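Local coordinates for fructose-bisphosphate aldolase (Thermus caldophilus, PDB 2FJK), which is a class II fructose-bisphosphate aldolase built as a TIM barrel, here holding 1,3-dihydroxyacetonephosphate in a pocket lined by polar side chains and backbone amides, at residues L48-M53 with Y85-K90; H78-S83 with K249-T254; T128-L133 with P204-G209. All coordinates share one frame; numbering follows the deposited sequence.

Contact 1 of 3, residues L48-M53 with Y85-K90; sequences LSEGAM and YESVLK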
ATOM      1  N   LEU A  48     -19.442  -2.862   2.889  1.00 19.13           N
ATOM      2  CA  LEU A  48     -19.441  -3.225   1.492  1.00 20.84           C
ATOM      3  C   LEU A  48     -20.192  -4.529   1.273  1.00 20.98           C
ATOM      4  O   LEU A  48     -19.760  -5.581   1.719  1.00 20.05           O
ATOM      5  CB  LEU A  48     -18.017  -3.375   0.967  1.00 19.82           C
ATOM      6  CG  LEU A  48     -17.219  -2.110   0.671  1.00 21.14           C
ATOM      7  CD1 LEU A  48     -16.753  -1.463   1.979  1.00 20.68           C
ATOM      8  CD2 LEU A  48     -16.029  -2.484  -0.201  1.00 19.62           C
ATOM      9  N   SER A  49     -21.310  -4.457   0.565  1.00 21.00           N
ATOM     10  CA  SER A  49     -22.090  -5.653   0.276  1.00 18.56           C
ATOM     11  C   SER A  49     -21.286  -6.470  -0.722  1.00 19.39           C
ATOM     12  O   SER A  49     -20.180  -6.080  -1.126  1.00 19.04           O
ATOM     13  CB  SER A  49     -23.421  -5.265  -0.360  1.00 17.95           C
ATOM     14  OG  SER A  49     -23.192  -4.711  -1.653  1.00 19.71           O
ATOM     15  N   GLU A  50     -21.836  -7.608  -1.123  1.00 19.59           N
ATOM     16  CA  GLU A  50     -21.178  -8.446  -2.108  1.00 20.28           C
ATOM     17  C   GLU A  50     -21.335  -7.751  -3.454  1.00 18.66           C
ATOM     18  O   GLU A  50     -20.507  -7.922  -4.359  1.00 17.95           O
ATOM     19  CB  GLU A  50     -21.814  -9.836  -2.128  1.00 24.37           C
ATOM     20  CG  GLU A  50     -20.939 -10.895  -1.470  1.00 27.92           C
ATOM     21  CD  GLU A  50     -21.669 -12.199  -1.245  1.00 30.09           C
ATOM     22  OE1 GLU A  50     -22.408 -12.632  -2.153  1.00 33.20           O
ATOM     23  OE2 GLU A  50     -21.501 -12.798  -0.163  1.00 30.95           O
ATOM     24  N   GLY A  51     -22.395  -6.949  -3.575  1.00 17.70           N
ATOM     25  CA  GLY A  51     -22.631  -6.208  -4.805  1.00 16.38           C
ATOM     26  C   GLY A  51     -21.560  -5.133  -4.946  1.00 17.64           C
ATOM     27  O   GLY A  51     -21.039  -4.890  -6.040  1.00 19.49           O
ATOM     28  N   ALA A  52     -21.220  -4.497  -3.826  1.00 16.87           N
ATOM     29  CA  ALA A  52     -20.202  -3.463  -3.813  1.00 17.70           C
ATOM     30  C   ALA A  52     -18.887  -4.084  -4.249  1.00 15.57           C
ATOM     31  O   ALA A  52     -18.188  -3.551  -5.100  1.00 18.51           O
ATOM     32  CB  ALA A  52     -20.062  -2.865  -2.413  1.00 13.22           C
HETATM   33  N   MSE A  53     -18.551  -5.224  -3.664  1.00 18.23           N
HETATM   34  CA  MSE A  53     -17.307  -5.895  -4.020  1.00 20.76           C
HETATM   35  C   MSE A  53     -17.221  -6.285  -5.493  1.00 20.19           C
HETATM   36  O   MSE A  53     -16.157  -6.181  -6.094  1.00 20.64           O
HETATM   37  CB  MSE A  53     -17.098  -7.111  -3.125  1.00 24.64           C
HETATM   38  CG  MSE A  53     -16.584  -6.722  -1.739  1.00 27.28           C
HETATM   39 SE   MSE A  53     -16.306  -8.248  -0.626  1.00 42.83          SE
HETATM   40  CE  MSE A  53     -14.504  -8.695  -1.187  1.00 31.66           C
ATOM     41  N   TYR A  85     -19.212 -18.928   2.632  1.00 26.04           N
ATOM     42  CA  TYR A  85     -17.937 -19.051   3.298  1.00 26.77           C
ATOM     43  C   TYR A  85     -16.889 -18.447   2.367  1.00 26.12           C
ATOM     44  O   TYR A  85     -16.032 -17.678   2.798  1.00 25.64           O
ATOM     45  CB  TYR A  85     -17.629 -20.531   3.561  1.00 26.04           C
ATOM     46  CG  TYR A  85     -16.347 -20.766   4.315  1.00 23.92           C
ATOM     47  CD1 TYR A  85     -16.223 -20.392   5.652  1.00 25.35           C
ATOM     48  CD2 TYR A  85     -15.253 -21.367   3.692  1.00 25.59           C
ATOM     49  CE1 TYR A  85     -15.040 -20.610   6.352  1.00 24.89           C
ATOM     50  CE2 TYR A  85     -14.066 -21.592   4.381  1.00 25.65           C
ATOM     51  CZ  TYR A  85     -13.966 -21.213   5.711  1.00 24.40           C
ATOM     52  OH  TYR A  85     -12.802 -21.454   6.398  1.00 25.28           O
ATOM     53  N   GLU A  86     -16.985 -18.790   1.085  1.00 25.82           N
ATOM     54  CA  GLU A  86     -16.054 -18.299   0.077  1.00 25.61           C
ATOM     55  C   GLU A  86     -16.122 -16.781  -0.055  1.00 24.43           C
ATOM     56  O   GLU A  86     -15.140 -16.138  -0.420  1.00 23.49           O
ATOM     57  CB  GLU A  86     -16.359 -18.942  -1.278  1.00 28.28           C
ATOM     58  CG  GLU A  86     -16.620 -20.441  -1.216  1.00 34.05           C
ATOM     59  CD  GLU A  86     -18.093 -20.775  -1.026  1.00 36.98           C
ATOM     60  OE1 GLU A  86     -18.892 -20.476  -1.945  1.00 40.86           O
ATOM     61  OE2 GLU A  86     -18.455 -21.335   0.035  1.00 35.92           O
ATOM     62  N   SER A  87     -17.293 -16.219   0.226  1.00 24.89           N
ATOM     63  CA  SER A  87     -17.491 -14.776   0.152  1.00 25.26           C
ATOM     64  C   SER A  87     -16.728 -14.138   1.300  1.00 23.72           C
ATOM     65  O   SER A  87     -16.093 -13.093   1.139  1.00 25.24           O
ATOM     66  CB  SER A  87     -18.978 -14.429   0.270  1.00 27.19           C
ATOM     67  OG  SER A  87     -19.174 -13.021   0.248  1.00 28.85           O
ATOM     68  N   VAL A  88     -16.800 -14.772   2.466  1.00 20.80           N
ATOM     69  CA  VAL A  88     -16.098 -14.270   3.638  1.00 19.50           C
ATOM     70  C   VAL A  88     -14.589 -14.393   3.417  1.00 19.57           C
ATOM     71  O   VAL A  88     -13.821 -13.518   3.830  1.00 19.97           O
ATOM     72  CB  VAL A  88     -16.518 -15.049   4.900  1.00 18.96           C
ATOM     73  CG1 VAL A  88     -15.562 -14.768   6.052  1.00 17.87           C
ATOM     74  CG2 VAL A  88     -17.925 -14.662   5.274  1.00 18.43           C
ATOM     75  N   LEU A  89     -14.171 -15.468   2.754  1.00 16.97           N
ATOM     76  CA  LEU A  89     -12.756 -15.681   2.482  1.00 18.43           C
ATOM     77  C   LEU A  89     -12.221 -14.591   1.563  1.00 19.48           C
ATOM     78  O   LEU A  89     -11.077 -14.157   1.711  1.00 19.08           O
ATOM     79  CB  LEU A  89     -12.521 -17.055   1.843  1.00 20.67           C
ATOM     80  CG  LEU A  89     -12.686 -18.304   2.715  1.00 24.36           C
ATOM     81  CD1 LEU A  89     -12.298 -19.536   1.890  1.00 23.30           C
ATOM     82  CD2 LEU A  89     -11.794 -18.209   3.966  1.00 24.61           C
ATOM     83  N   LYS A  90     -13.039 -14.157   0.607  1.00 19.75           N
ATOM     84  CA  LYS A  90     -12.628 -13.089  -0.300  1.00 21.83           C
ATOM     85  C   LYS A  90     -12.492 -11.792   0.497  1.00 19.61           C
ATOM     86  O   LYS A  90     -11.609 -10.985   0.244  1.00 21.33           O
ATOM     87  CB  LYS A  90     -13.655 -12.901  -1.436  1.00 22.97           C
ATOM     88  CG  LYS A  90     -13.660 -14.040  -2.451  1.00 28.16           C
ATOM     89  CD  LYS A  90     -14.749 -13.876  -3.515  1.00 32.14           C
ATOM     90  CE  LYS A  90     -14.670 -14.994  -4.554  1.00 34.16           C
ATOM     91  NZ  LYS A  90     -15.751 -14.938  -5.591  1.00 34.33           N
TER

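Contact 2 of 3, residues H78-S83 with K249-T254; sequences HLDHGS and KINTDT. With 13P (1,3-dihydroxyacetonephosphate), chain E.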
ATOM      1  N   HIS A  78     -16.340  -3.526   7.106  1.00 26.63           N
ATOM      2  CA  HIS A  78     -17.156  -4.747   7.220  1.00 26.78           C
ATOM      3  C   HIS A  78     -17.771  -5.256   5.917  1.00 27.31           C
ATOM      4  O   HIS A  78     -18.141  -4.467   5.050  1.00 28.12           O
ATOM      5  CB  HIS A  78     -18.305  -4.535   8.213  1.00 28.10           C
ATOM      6  CG  HIS A  78     -17.868  -4.326   9.628  1.00 31.34           C
ATOM      7  ND1 HIS A  78     -18.646  -4.693  10.704  1.00 32.35           N
ATOM      8  CD2 HIS A  78     -16.744  -3.774  10.147  1.00 32.50           C
ATOM      9  CE1 HIS A  78     -18.020  -4.382  11.826  1.00 33.58           C
ATOM     10  NE2 HIS A  78     -16.864  -3.823  11.516  1.00 32.90           N
ATOM     11  N   LEU A  79     -17.908  -6.578   5.811  1.00 28.54           N
ATOM     12  CA  LEU A  79     -18.486  -7.216   4.630  1.00 28.92           C
ATOM     13  C   LEU A  79     -19.998  -6.969   4.508  1.00 30.62           C
ATOM     14  O   LEU A  79     -20.460  -6.477   3.492  1.00 31.89           O
ATOM     15  CB  LEU A  79     -18.197  -8.721   4.637  1.00 27.14           C
ATOM     16  CG  LEU A  79     -19.007  -9.611   3.677  1.00 26.52           C
ATOM     17  CD1 LEU A  79     -18.875  -9.121   2.240  1.00 23.29           C
ATOM     18  CD2 LEU A  79     -18.519 -11.054   3.793  1.00 24.45           C
ATOM     19  N   ASP A  80     -20.780  -7.307   5.522  1.00 30.30           N
ATOM     20  CA  ASP A  80     -22.223  -7.058   5.425  1.00 31.76           C
ATOM     21  C   ASP A  80     -22.997  -8.089   4.572  1.00 30.69           C
ATOM     22  O   ASP A  80     -22.928  -8.099   3.335  1.00 29.22           O
ATOM     23  CB  ASP A  80     -22.463  -5.638   4.877  1.00 31.87           C
ATOM     24  CG  ASP A  80     -23.907  -5.183   5.005  1.00 32.38           C
ATOM     25  OD1 ASP A  80     -24.478  -5.332   6.106  1.00 35.83           O
ATOM     26  OD2 ASP A  80     -24.465  -4.664   4.013  1.00 31.62           O
ATOM     27  N   HIS A  81     -23.725  -8.959   5.261  1.00 29.16           N
ATOM     28  CA  HIS A  81     -24.539  -9.980   4.621  1.00 28.50           C
ATOM     29  C   HIS A  81     -23.772 -10.833   3.616  1.00 28.05           C
ATOM     30  O   HIS A  81     -24.164 -10.936   2.449  1.00 25.09           O
ATOM     31  CB  HIS A  81     -25.741  -9.320   3.940  1.00 30.42           C
ATOM     32  CG  HIS A  81     -26.650  -8.603   4.891  1.00 32.49           C
ATOM     33  ND1 HIS A  81     -27.147  -7.342   4.641  1.00 35.46           N
ATOM     34  CD2 HIS A  81     -27.143  -8.969   6.097  1.00 33.48           C
ATOM     35  CE1 HIS A  81     -27.905  -6.960   5.655  1.00 34.69           C
ATOM     36  NE2 HIS A  81     -27.919  -7.929   6.551  1.00 34.89           N
ATOM     37  N   GLY A  82     -22.675 -11.435   4.068  1.00 27.08           N
ATOM     38  CA  GLY A  82     -21.901 -12.298   3.197  1.00 26.87           C
ATOM     39  C   GLY A  82     -22.803 -13.472   2.863  1.00 27.73           C
ATOM     40  O   GLY A  82     -23.521 -13.959   3.733  1.00 27.92           O
ATOM     41  N   SER A  83     -22.781 -13.916   1.611  1.00 27.28           N
ATOM     42  CA  SER A  83     -23.631 -15.016   1.167  1.00 28.69           C
ATOM     43  C   SER A  83     -23.049 -16.394   1.413  1.00 28.92           C
ATOM     44  O   SER A  83     -23.790 -17.371   1.544  1.00 30.11           O
ATOM     45  CB  SER A  83     -23.910 -14.905  -0.332  1.00 29.21           C
ATOM     46  OG  SER A  83     -22.714 -15.017  -1.084  1.00 36.99           O
ATOM     47  N   LYS A 249     -24.613  -0.789  16.530  1.00 25.79           N
ATOM     48  CA  LYS A 249     -24.255  -0.584  15.131  1.00 25.33           C
ATOM     49  C   LYS A 249     -25.501  -0.450  14.268  1.00 26.06           C
ATOM     50  O   LYS A 249     -26.390  -1.308  14.295  1.00 25.80           O
ATOM     51  CB  LYS A 249     -23.409  -1.748  14.621  1.00 25.70           C
ATOM     52  CG  LYS A 249     -23.311  -1.799  13.104  1.00 23.83           C
ATOM     53  CD  LYS A 249     -22.463  -2.974  12.635  1.00 24.19           C
ATOM     54  CE  LYS A 249     -22.502  -3.087  11.112  1.00 24.80           C
ATOM     55  NZ  LYS A 249     -21.508  -4.068  10.622  1.00 20.94           N
ATOM     56  N   ILE A 250     -25.552   0.626  13.491  1.00 24.60           N
ATOM     57  CA  ILE A 250     -26.696   0.892  12.639  1.00 25.09           C
ATOM     58  C   ILE A 250     -26.286   1.068  11.181  1.00 25.24           C
ATOM     59  O   ILE A 250     -25.466   1.928  10.844  1.00 23.53           O
ATOM     60  CB  ILE A 250     -27.428   2.151  13.121  1.00 25.35           C
ATOM     61  CG1 ILE A 250     -27.627   2.071  14.635  1.00 26.50           C
ATOM     62  CG2 ILE A 250     -28.772   2.262  12.439  1.00 24.99           C
ATOM     63  CD1 ILE A 250     -28.198   3.321  15.238  1.00 28.00           C
ATOM     64  N   ASN A 251     -26.870   0.246  10.316  1.00 24.14           N
ATOM     65  CA  ASN A 251     -26.570   0.294   8.894  1.00 22.97           C
ATOM     66  C   ASN A 251     -27.481   1.245   8.125  1.00 22.04           C
ATOM     67  O   ASN A 251     -28.697   1.259   8.328  1.00 22.09           O
ATOM     68  CB  ASN A 251     -26.680  -1.108   8.305  1.00 24.55           C
ATOM     69  CG  ASN A 251     -25.351  -1.841   8.275  1.00 27.64           C
ATOM     70  OD1 ASN A 251     -24.700  -1.925   7.226  1.00 31.44           O
ATOM     71  ND2 ASN A 251     -24.941  -2.379   9.421  1.00 27.66           N
ATOM     72  N   THR A 252     -26.879   2.029   7.232  1.00 21.91           N
ATOM     73  CA  THR A 252     -27.605   2.988   6.391  1.00 21.58           C
ATOM     74  C   THR A 252     -27.113   2.873   4.955  1.00 22.00           C
ATOM     75  O   THR A 252     -25.919   3.022   4.691  1.00 20.69           O
ATOM     76  CB  THR A 252     -27.370   4.443   6.842  1.00 20.95           C
ATOM     77  OG1 THR A 252     -27.698   4.568   8.225  1.00 22.46           O
ATOM     78  CG2 THR A 252     -28.240   5.409   6.028  1.00 21.47           C
ATOM     79  N   ASP A 253     -28.035   2.632   4.026  1.00 20.39           N
ATOM     80  CA  ASP A 253     -27.673   2.475   2.623  1.00 20.82           C
ATOM     81  C   ASP A 253     -28.630   3.249   1.712  1.00 21.32           C
ATOM     82  O   ASP A 253     -28.209   4.150   0.992  1.00 21.18           O
ATOM     83  CB  ASP A 253     -27.675   0.978   2.275  1.00 22.85           C
ATOM     84  CG  ASP A 253     -27.246   0.698   0.853  1.00 22.71           C
ATOM     85  OD1 ASP A 253     -26.830   1.634   0.148  1.00 21.98           O
ATOM     86  OD2 ASP A 253     -27.323  -0.479   0.442  1.00 27.78           O
ATOM     87  N   THR A 254     -29.911   2.886   1.747  1.00 19.84           N
ATOM     88  CA  THR A 254     -30.937   3.548   0.943  1.00 20.25           C
ATOM     89  C   THR A 254     -30.887   5.088   1.022  1.00 19.07           C
ATOM     90  O   THR A 254     -30.940   5.768  -0.005  1.00 17.93           O
ATOM     91  CB  THR A 254     -32.360   3.098   1.377  1.00 20.93           C
ATOM     92  OG1 THR A 254     -32.551   1.715   1.051  1.00 20.05           O
ATOM     93  CG2 THR A 254     -33.423   3.934   0.683  1.00 20.31           C
TER
HETATM   94  P   13P E1063     -31.291   0.188   4.058  0.70 20.45           P
HETATM   95  O1P 13P E1063     -31.829  -0.182   2.593  0.70 21.08           O
HETATM   96  O2P 13P E1063     -32.571   0.405   4.964  0.70 23.94           O
HETATM   97  O3P 13P E1063     -30.471   1.512   3.983  0.70 19.39           O
HETATM   98  O1  13P E1063     -30.372  -1.022   4.580  0.70 24.31           O
HETATM   99  C1  13P E1063     -29.251  -0.722   5.408  0.70 28.71           C
HETATM  100  C2  13P E1063     -28.784  -2.052   5.945  0.70 31.40           C
HETATM  101  O2  13P E1063     -29.594  -2.798   6.489  0.70 34.55           O
HETATM  102  C3  13P E1063     -27.322  -2.478   5.819  0.70 32.96           C
HETATM  103  O3  13P E1063     -27.151  -3.811   6.289  0.70 34.00           O

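Contact 3 of 3, residues T128-L133 with P204-G209; sequences TVEAEL and PLVLHG. With 13P (1,3-dihydroxyacetonephosphate), chain E.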
ATOM      1  N   THR A 128     -13.120  -9.747  13.165  1.00 20.53           N
ATOM      2  CA  THR A 128     -14.341 -10.007  13.926  1.00 21.40           C
ATOM      3  C   THR A 128     -15.488 -10.480  13.033  1.00 21.71           C
ATOM      4  O   THR A 128     -15.470 -10.307  11.811  1.00 19.34           O
ATOM      5  CB  THR A 128     -14.811  -8.771  14.717  1.00 21.59           C
ATOM      6  OG1 THR A 128     -14.938  -7.652  13.835  1.00 22.19           O
ATOM      7  CG2 THR A 128     -13.827  -8.455  15.838  1.00 23.50           C
ATOM      8  N   VAL A 129     -16.497 -11.069  13.656  1.00 23.61           N
ATOM      9  CA  VAL A 129     -17.624 -11.611  12.912  1.00 24.58           C
ATOM     10  C   VAL A 129     -18.984 -11.187  13.426  1.00 25.76           C
ATOM     11  O   VAL A 129     -19.251 -11.225  14.630  1.00 24.18           O
ATOM     12  CB  VAL A 129     -17.584 -13.150  12.923  1.00 25.50           C
ATOM     13  CG1 VAL A 129     -18.843 -13.723  12.293  1.00 26.38           C
ATOM     14  CG2 VAL A 129     -16.362 -13.629  12.179  1.00 24.64           C
ATOM     15  N   GLU A 130     -19.840 -10.768  12.502  1.00 24.86           N
ATOM     16  CA  GLU A 130     -21.198 -10.393  12.849  1.00 26.01           C
ATOM     17  C   GLU A 130     -22.069 -11.523  12.310  1.00 26.26           C
ATOM     18  O   GLU A 130     -21.779 -12.087  11.254  1.00 25.60           O
ATOM     19  CB  GLU A 130     -21.615  -9.084  12.174  1.00 25.05           C
ATOM     20  CG  GLU A 130     -22.995  -8.620  12.621  1.00 27.13           C
ATOM     21  CD  GLU A 130     -23.491  -7.394  11.879  1.00 28.24           C
ATOM     22  OE1 GLU A 130     -22.750  -6.392  11.806  1.00 27.97           O
ATOM     23  OE2 GLU A 130     -24.633  -7.433  11.378  1.00 26.56           O
ATOM     24  N   ALA A 131     -23.121 -11.866  13.034  1.00 27.58           N
ATOM     25  CA  ALA A 131     -24.018 -12.919  12.585  1.00 28.98           C
ATOM     26  C   ALA A 131     -25.443 -12.476  12.850  1.00 29.41           C
ATOM     27  O   ALA A 131     -25.688 -11.658  13.736  1.00 30.03           O
ATOM     28  CB  ALA A 131     -23.720 -14.209  13.327  1.00 29.91           C
ATOM     29  N   GLU A 132     -26.390 -12.996  12.081  1.00 29.98           N
ATOM     30  CA  GLU A 132     -27.768 -12.609  12.308  1.00 32.68           C
ATOM     31  C   GLU A 132     -28.703 -13.783  12.540  1.00 33.07           C
ATOM     32  O   GLU A 132     -28.565 -14.845  11.934  1.00 32.59           O
ATOM     33  CB  GLU A 132     -28.280 -11.732  11.157  1.00 32.50           C
ATOM     34  CG  GLU A 132     -28.214 -12.347   9.777  1.00 34.02           C
ATOM     35  CD  GLU A 132     -28.437 -11.308   8.677  1.00 35.55           C
ATOM     36  OE1 GLU A 132     -29.471 -10.595   8.709  1.00 31.06           O
ATOM     37  OE2 GLU A 132     -27.570 -11.205   7.780  1.00 34.76           O
ATOM     38  N   LEU A 133     -29.644 -13.571  13.452  1.00 34.10           N
ATOM     39  CA  LEU A 133     -30.649 -14.561  13.805  1.00 35.88           C
ATOM     40  C   LEU A 133     -32.001 -13.886  13.602  1.00 37.69           C
ATOM     41  O   LEU A 133     -32.247 -12.800  14.134  1.00 37.11           O
ATOM     42  CB  LEU A 133     -30.487 -14.972  15.266  1.00 35.35           C
ATOM     43  CG  LEU A 133     -31.366 -16.108  15.778  1.00 35.55           C
ATOM     44  CD1 LEU A 133     -31.156 -17.381  14.933  1.00 33.10           C
ATOM     45  CD2 LEU A 133     -31.019 -16.357  17.237  1.00 35.17           C
ATOM     46  N   PRO A 204     -22.265  -6.529  21.449  1.00 30.61           N
ATOM     47  CA  PRO A 204     -22.947  -5.412  20.792  1.00 29.68           C
ATOM     48  C   PRO A 204     -24.006  -5.871  19.788  1.00 28.51           C
ATOM     49  O   PRO A 204     -23.812  -6.854  19.080  1.00 28.48           O
ATOM     50  CB  PRO A 204     -21.800  -4.627  20.148  1.00 29.65           C
ATOM     51  CG  PRO A 204     -20.672  -5.594  20.081  1.00 31.49           C
ATOM     52  CD  PRO A 204     -20.804  -6.410  21.322  1.00 29.74           C
ATOM     53  N   LEU A 205     -25.135  -5.170  19.756  1.00 27.76           N
ATOM     54  CA  LEU A 205     -26.225  -5.504  18.841  1.00 27.44           C
ATOM     55  C   LEU A 205     -26.176  -4.680  17.572  1.00 26.29           C
ATOM     56  O   LEU A 205     -25.703  -3.545  17.581  1.00 25.47           O
ATOM     57  CB  LEU A 205     -27.579  -5.297  19.521  1.00 29.17           C
ATOM     58  CG  LEU A 205     -27.838  -6.127  20.779  1.00 31.01           C
ATOM     59  CD1 LEU A 205     -29.214  -5.822  21.350  1.00 31.78           C
ATOM     60  CD2 LEU A 205     -27.698  -7.612  20.482  1.00 31.12           C
ATOM     61  N   VAL A 206     -26.697  -5.250  16.489  1.00 25.29           N
ATOM     62  CA  VAL A 206     -26.689  -4.592  15.188  1.00 24.49           C
ATOM     63  C   VAL A 206     -28.060  -4.458  14.541  1.00 25.72           C
ATOM     64  O   VAL A 206     -28.845  -5.408  14.513  1.00 26.95           O
ATOM     65  CB  VAL A 206     -25.775  -5.351  14.219  1.00 22.86           C
ATOM     66  CG1 VAL A 206     -25.557  -4.529  12.950  1.00 19.79           C
ATOM     67  CG2 VAL A 206     -24.472  -5.673  14.914  1.00 19.24           C
ATOM     68  N   LEU A 207     -28.329  -3.276  13.997  1.00 25.16           N
ATOM     69  CA  LEU A 207     -29.604  -2.998  13.357  1.00 25.03           C
ATOM     70  C   LEU A 207     -29.464  -2.661  11.873  1.00 24.94           C
ATOM     71  O   LEU A 207     -28.945  -1.608  11.519  1.00 23.71           O
ATOM     72  CB  LEU A 207     -30.288  -1.831  14.077  1.00 25.58           C
ATOM     73  CG  LEU A 207     -31.734  -1.511  13.704  1.00 25.14           C
ATOM     74  CD1 LEU A 207     -32.614  -2.706  14.051  1.00 25.35           C
ATOM     75  CD2 LEU A 207     -32.193  -0.272  14.459  1.00 25.54           C
ATOM     76  N   HIS A 208     -29.930  -3.558  11.008  1.00 24.56           N
ATOM     77  CA  HIS A 208     -29.872  -3.321   9.571  1.00 24.33           C
ATOM     78  C   HIS A 208     -31.190  -2.758   9.073  1.00 23.26           C
ATOM     79  O   HIS A 208     -32.136  -2.614   9.842  1.00 21.81           O
ATOM     80  CB  HIS A 208     -29.545  -4.608   8.809  1.00 24.00           C
ATOM     81  CG  HIS A 208     -28.130  -5.058   8.974  1.00 25.25           C
ATOM     82  ND1 HIS A 208     -27.715  -5.838  10.032  1.00 25.53           N
ATOM     83  CD2 HIS A 208     -27.023  -4.802   8.238  1.00 24.49           C
ATOM     84  CE1 HIS A 208     -26.414  -6.045   9.937  1.00 24.03           C
ATOM     85  NE2 HIS A 208     -25.970  -5.427   8.858  1.00 22.49           N
ATOM     86  N   GLY A 209     -31.239  -2.444   7.780  1.00 23.70           N
ATOM     87  CA  GLY A 209     -32.441  -1.894   7.182  1.00 25.26           C
ATOM     88  C   GLY A 209     -32.961  -0.754   8.024  1.00 25.79           C
ATOM     89  O   GLY A 209     -34.168  -0.631   8.249  1.00 25.12           O
TER
HETATM   90  P   13P E1063     -31.291   0.188   4.058  0.70 20.45           P
HETATM   91  O1P 13P E1063     -31.829  -0.182   2.593  0.70 21.08           O
HETATM   92  O2P 13P E1063     -32.571   0.405   4.964  0.70 23.94           O
HETATM   93  O3P 13P E1063     -30.471   1.512   3.983  0.70 19.39           O
HETATM   94  O1  13P E1063     -30.372  -1.022   4.580  0.70 24.31           O
HETATM   95  C1  13P E1063     -29.251  -0.722   5.408  0.70 28.71           C
HETATM   96  C2  13P E1063     -28.784  -2.052   5.945  0.70 31.40           C
HETATM   97  O2  13P E1063     -29.594  -2.798   6.489  0.70 34.55           O
HETATM   98  C3  13P E1063     -27.322  -2.478   5.819  0.70 32.96           C
HETATM   99  O3  13P E1063     -27.151  -3.811   6.289  0.70 34.00           O

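Contact 1 of 3, residues L48-M53 with Y85-K90
Ser87 carries its OG trans to N (chi1 178°), which points the hydroxyl at Glu50, whose chain, extended beyond CG, brings one carboxylate oxygen to meet it. Ser87 OG donates to Glu50 OE2 in a hydrogen bond modelled at 2.4 Å, so short that its exact length is doubtful. The same OE2 also accepts from the backbone N of Ser83, so one oxygen joins the start of helix 50-68 to both the loop before helix 85-93 and the first turn of that helix. One turn further on, the selenomethionine Met53 bends at chi3 (86°) and lays its terminal methyl beside the second helix: CE lies 4.0 Å from Lys90 O and 4.3 Å from Lys90 CB, a van der Waals contact. Lys90 starts out toward segment 48-53, but the end of its side chain leads away. Ser49, the N-cap of helix 50-68, accepts from Ala52 N through OG at 2.9 Å, with an N-H...O angle of 155°, a capping bond of the first turn, which includes Glu50. Two outer helices of a TIM barrel, following the neighbouring strands 44-47 and 75-78, thus meet at their N-terminal ends, the ligand side of this fold.

Contact 2 of 3, residues H78-S83 with K249-T254
One hydrogen bond joins the two segments: Lys249 NZ donates to His78 ND1 at 2.9 Å. It is not an in-plane bond, for the nitrogen sits 38° out of the imidazole plane. The lysine chain is stretched throughout, starting from a trans first torsion (chi1 165°), and meets the histidine coming from the opposite direction. ND1 acting as acceptor fits the weak bond of His78 NE2 to Thr4 O, and NZ has a second, charged partner in Glu130.

A non-bonded polar contact lies further along. Asp80 OD1 and Asn251 OD1 approach to 3.6 Å, the carboxylate and amide planes only 10° apart, two oxygens close together, with no bond assigned between them. Asp80 OD1 instead accepts from O3 of 1,3-dihydroxyacetonephosphate at 3.1 Å and has a weak bond from His208 NE2.

The remaining bonds hold the ligand's phosphate. Asp253 N and Thr254 N both donate to O3P, each at 2.7 Å, and Thr254 OG1 donates to O1P at 2.5 Å. These groups lie at the N-cap and first residue of helix 254-270, whose N-terminal end would probably favour the negative charge.

In the fold, segment 78-83 carries on from strand 75-78 into the loop before helix 85-93, and segment 249-254 leads from strand 247-252 into helix 254-270. Between these two strands in the sheet lie 19-23 and 44-47: Ala21 and Ile45 touch Lys249, and Ala21 and Ala47 touch Asn251.

Contact 3 of 3, residues T128-L133 with P204-G209
Glu130 has more surface buried here than any other residue, and Val206 and His208 are its two partners. The acid reaches out fully extended, CG anti to the backbone N (chi1 -175°) and the next bond likewise, so that its carboxylate arrives over the methyl groups of Val206 from the opposite direction. Both branches of the valine touch it: Glu130 CD lies 3.6 Å from Val206 CG2, and Glu130 OE2 lies 3.4 Å from Val206 CG1. OE1 rests about equally close to the two methyls, so the valine underlies the whole head of the acid.

His208 meets the same carboxylate at the edge of its ring, with Glu130 CD in the ring plane and the two flat groups turned 47° apart. Glu130 OE2 is 3.5 Å from His208 NE2, but at an angle too poor for a hydrogen bond, and its modelled approach to CE1 is too close to be trusted. Elsewhere round the ring edge lies O3 of 1,3-dihydroxyacetonephosphate; the spacings of the ligand to His208 and to Gly209 N are doubtfully short; both residues nevertheless belong to the ligand pocket. Ala171, on strand 171-172, touches all three of the principal residues.

The carboxylate is buried against valine methyls with no hydrogen bond from segment 204-209, and Glu130 OE1 forms a salt bridge to Lys249, which probably offsets the cost of burying the carboxylate and sets the rotation of the acid head beside His208.

How the contacts relate
Contact 2 sits near the centre of the chain, with contact 3 about 9 Å and contact 1 about 11 Å from it, centre to centre; contacts 1 and 3 lie about 16 Å apart and do not touch. Along the sequence contacts 1 and 2 interleave, 48-53, 78-83, 85-90 and 249-254, while both segments of contact 3 fall between the last two. Strands 247-252 and 205-207 are sheet neighbours, probably hydrogen-bonded from Leu207 N to Lys249 O (2.8 Å), and Leu48 N probably donates to His78 O (3.0 Å). The set thus runs from two outer helices to the barrel interior and the strands round the ligand, and contacts 2 and 3 share 1,3-dihydroxyacetonephosphate, so distant parts of the chain build one pocket.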